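Local coordinates for 199aa long hypothetical Trp repressor binding protein (Sulfolobus tokodaii, PDB 2ZKI) that is of unknown function but, as a WrbA-like member of the flavodoxin-like superfamily, probably binds FMN and may act as an NAD(P)H:quinone oxidoreductase, at residues Phe113-Val119 against Ala163-Ser168. Residues are numbered along the deposited sequence; the frame is centred on the assembly and turned at random.
Sequences FTEASTV and ATHLGS
A163 meets F113 and T114 of strand 109-115: its carbonyl oxygen accepts the amide hydrogen of T114, N to O 3.2 Å, while CB of A163 lies 4.4 Å from CB of F113. The next residue, T164, sets its methyl alongside that of T114, CG2 to CG2 3.6 Å, so that the two methyls lie flank to flank; each hydroxyl turns elsewhere, T164 OG1 to the amide of G158 and T114 OG1 to the carbonyl of S78. H165 then takes up the bonding, its O accepting A116 N (3.3 Å), and the same oxygen also accepts from H123. Parallel to the strand and in step with it, 163-168 runs on the side where strand 140-141 lies next in the five-stranded parallel sheet, and forms a single bridge, A116 with L166, at the C-terminal edge where flavodoxin-like proteins bind FMN. On the face bearing E115 and H165, the imidazole is tied through ND1 to E176, and CG of E115, anti to its own N (chi1 176°), reaches the ring edge 4.0 Å from H165 CD2. An alanine here, lacking the methylene and carboxylate, would probably leave the H165 ring edge less covered and freer to shift. A sulfate ion, probably from the crystallisation liquor, is bound near the E115 side chain. L166 sends CD1 over the turn after the strand, 3.6 Å from CA of V119, a residue that also packs on T155 of the second subunit. G167 closes the series by giving its amide to A116 O, and its CA makes a CA-H...O contact with S117 O (3.4 Å); at its positive phi (102°) a CB would be jammed against the carbonyl O of L166.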
loop_
_atom_site.group_PDB
_atom_site.type_symbol
_atom_site.label_atom_id
_atom_site.label_comp_id
_atom_site.label_asym_id
_atom_site.label_seq_id
_atom_site.Cartn_x
_atom_site.Cartn_y
_atom_site.Cartn_z
ATOM N N PHE A 113 -7.349 -13.526 1.381
ATOM C CA PHE A 113 -6.404 -14.607 1.118
ATOM C C PHE A 113 -5.948 -14.609 -0.341
ATOM O O PHE A 113 -6.667 -14.153 -1.232
ATOM C CB PHE A 113 -6.985 -15.965 1.531
ATOM C CG PHE A 113 -8.225 -16.374 0.775
ATOM C CD1 PHE A 113 -9.475 -15.864 1.122
ATOM C CD2 PHE A 113 -8.148 -17.308 -0.257
ATOM C CE1 PHE A 113 -10.622 -16.260 0.437
ATOM C CE2 PHE A 113 -9.289 -17.707 -0.948
ATOM C CZ PHE A 113 -10.528 -17.184 -0.600
ATOM N N THR A 114 -4.742 -15.118 -0.575
ATOM C CA THR A 114 -4.130 -15.065 -1.898
ATOM C C THR A 114 -3.185 -16.246 -2.138
ATOM O O THR A 114 -3.077 -17.144 -1.302
ATOM C CB THR A 114 -3.421 -13.695 -2.139
ATOM O OG1 THR A 114 -3.068 -13.568 -3.520
ATOM C CG2 THR A 114 -2.171 -13.538 -1.272
ATOM N N GLU A 115 -2.520 -16.241 -3.291
ATOM C CA GLU A 115 -1.619 -17.313 -3.698
ATOM C C GLU A 115 -0.596 -16.749 -4.675
ATOM O O GLU A 115 -0.933 -15.926 -5.526
ATOM C CB GLU A 115 -2.419 -18.458 -4.341
ATOM C CG GLU A 115 -1.594 -19.625 -4.899
ATOM C CD GLU A 115 -1.203 -19.444 -6.366
ATOM O OE1 GLU A 115 -2.041 -18.944 -7.154
ATOM O OE2 GLU A 115 -0.061 -19.807 -6.734
ATOM N N ALA A 116 0.652 -17.190 -4.542
ATOM C CA ALA A 116 1.725 -16.794 -5.451
ATOM C C ALA A 116 2.682 -17.955 -5.709
ATOM O O ALA A 116 2.911 -18.792 -4.831
ATOM C CB ALA A 116 2.480 -15.594 -4.898
ATOM N N SER A 117 3.237 -17.994 -6.916
ATOM C CA SER A 117 4.161 -19.056 -7.312
ATOM C C SER A 117 5.549 -18.911 -6.667
ATOM O O SER A 117 6.127 -19.900 -6.214
ATOM C CB SER A 117 4.264 -19.141 -8.837
ATOM O OG SER A 117 4.558 -17.875 -9.399
ATOM N N THR A 118 6.068 -17.683 -6.626
ATOM C CA THR A 118 7.378 -17.403 -6.020
ATOM C C THR A 118 7.259 -16.998 -4.547
ATOM O O THR A 118 6.215 -16.504 -4.116
ATOM C CB THR A 118 8.143 -16.301 -6.786
ATOM O OG1 THR A 118 7.356 -15.104 -6.819
ATOM C CG2 THR A 118 8.452 -16.742 -8.208
ATOM N N VAL A 119 8.342 -17.192 -3.794
ATOM C CA VAL A 119 8.356 -17.012 -2.332
ATOM C C VAL A 119 7.941 -15.608 -1.849
ATOM O O VAL A 119 7.265 -15.479 -0.826
ATOM C CB VAL A 119 9.713 -17.484 -1.702
ATOM C CG1 VAL A 119 10.867 -16.571 -2.102
ATOM C CG2 VAL A 119 9.609 -17.610 -0.184
ATOM N N ALA A 163 -4.109 -16.118 4.709
ATOM C CA ALA A 163 -3.727 -17.458 4.269
ATOM C C ALA A 163 -3.270 -17.445 2.813
ATOM O O ALA A 163 -3.898 -16.811 1.960
ATOM C CB ALA A 163 -4.885 -18.425 4.452
ATOM N N THR A 164 -2.169 -18.137 2.536
ATOM C CA THR A 164 -1.638 -18.217 1.177
ATOM C C THR A 164 -1.174 -19.626 0.833
ATOM O O THR A 164 -1.100 -20.495 1.702
ATOM C CB THR A 164 -0.451 -17.240 0.948
ATOM O OG1 THR A 164 0.656 -17.617 1.776
ATOM C CG2 THR A 164 -0.844 -15.791 1.245
ATOM N N HIS A 165 -0.878 -19.838 -0.447
ATOM C CA HIS A 165 -0.217 -21.049 -0.913
ATOM C C HIS A 165 1.027 -20.677 -1.709
ATOM O O HIS A 165 1.006 -19.725 -2.494
ATOM C CB HIS A 165 -1.159 -21.900 -1.767
ATOM C CG HIS A 165 -0.478 -23.040 -2.462
ATOM N ND1 HIS A 165 -0.074 -24.181 -1.802
ATOM C CD2 HIS A 165 -0.113 -23.206 -3.756
ATOM C CE1 HIS A 165 0.502 -25.003 -2.660
ATOM N NE2 HIS A 165 0.490 -24.436 -3.854
ATOM N N LEU A 166 2.106 -21.426 -1.490
ATOM C CA LEU A 166 3.364 -21.215 -2.204
ATOM C C LEU A 166 3.554 -22.256 -3.303
ATOM O O LEU A 166 3.384 -23.454 -3.073
ATOM C CB LEU A 166 4.557 -21.225 -1.236
ATOM C CG LEU A 166 5.972 -21.187 -1.829
ATOM C CD1 LEU A 166 6.241 -19.878 -2.542
ATOM C CD2 LEU A 166 7.027 -21.436 -0.764
ATOM N N GLY A 167 3.904 -21.784 -4.496
ATOM C CA GLY A 167 4.153 -22.655 -5.642
ATOM C C GLY A 167 3.001 -22.710 -6.629
ATOM O O GLY A 167 1.906 -22.199 -6.357
ATOM N N SER A 168 3.256 -23.336 -7.780
ATOM C CA SER A 168 2.245 -23.507 -8.828
ATOM C C SER A 168 1.461 -24.819 -8.680
ATOM O O SER A 168 0.580 -25.121 -9.493
ATOM C CB SER A 168 2.879 -23.397 -10.222
ATOM O OG SER A 168 3.994 -24.263 -10.354
#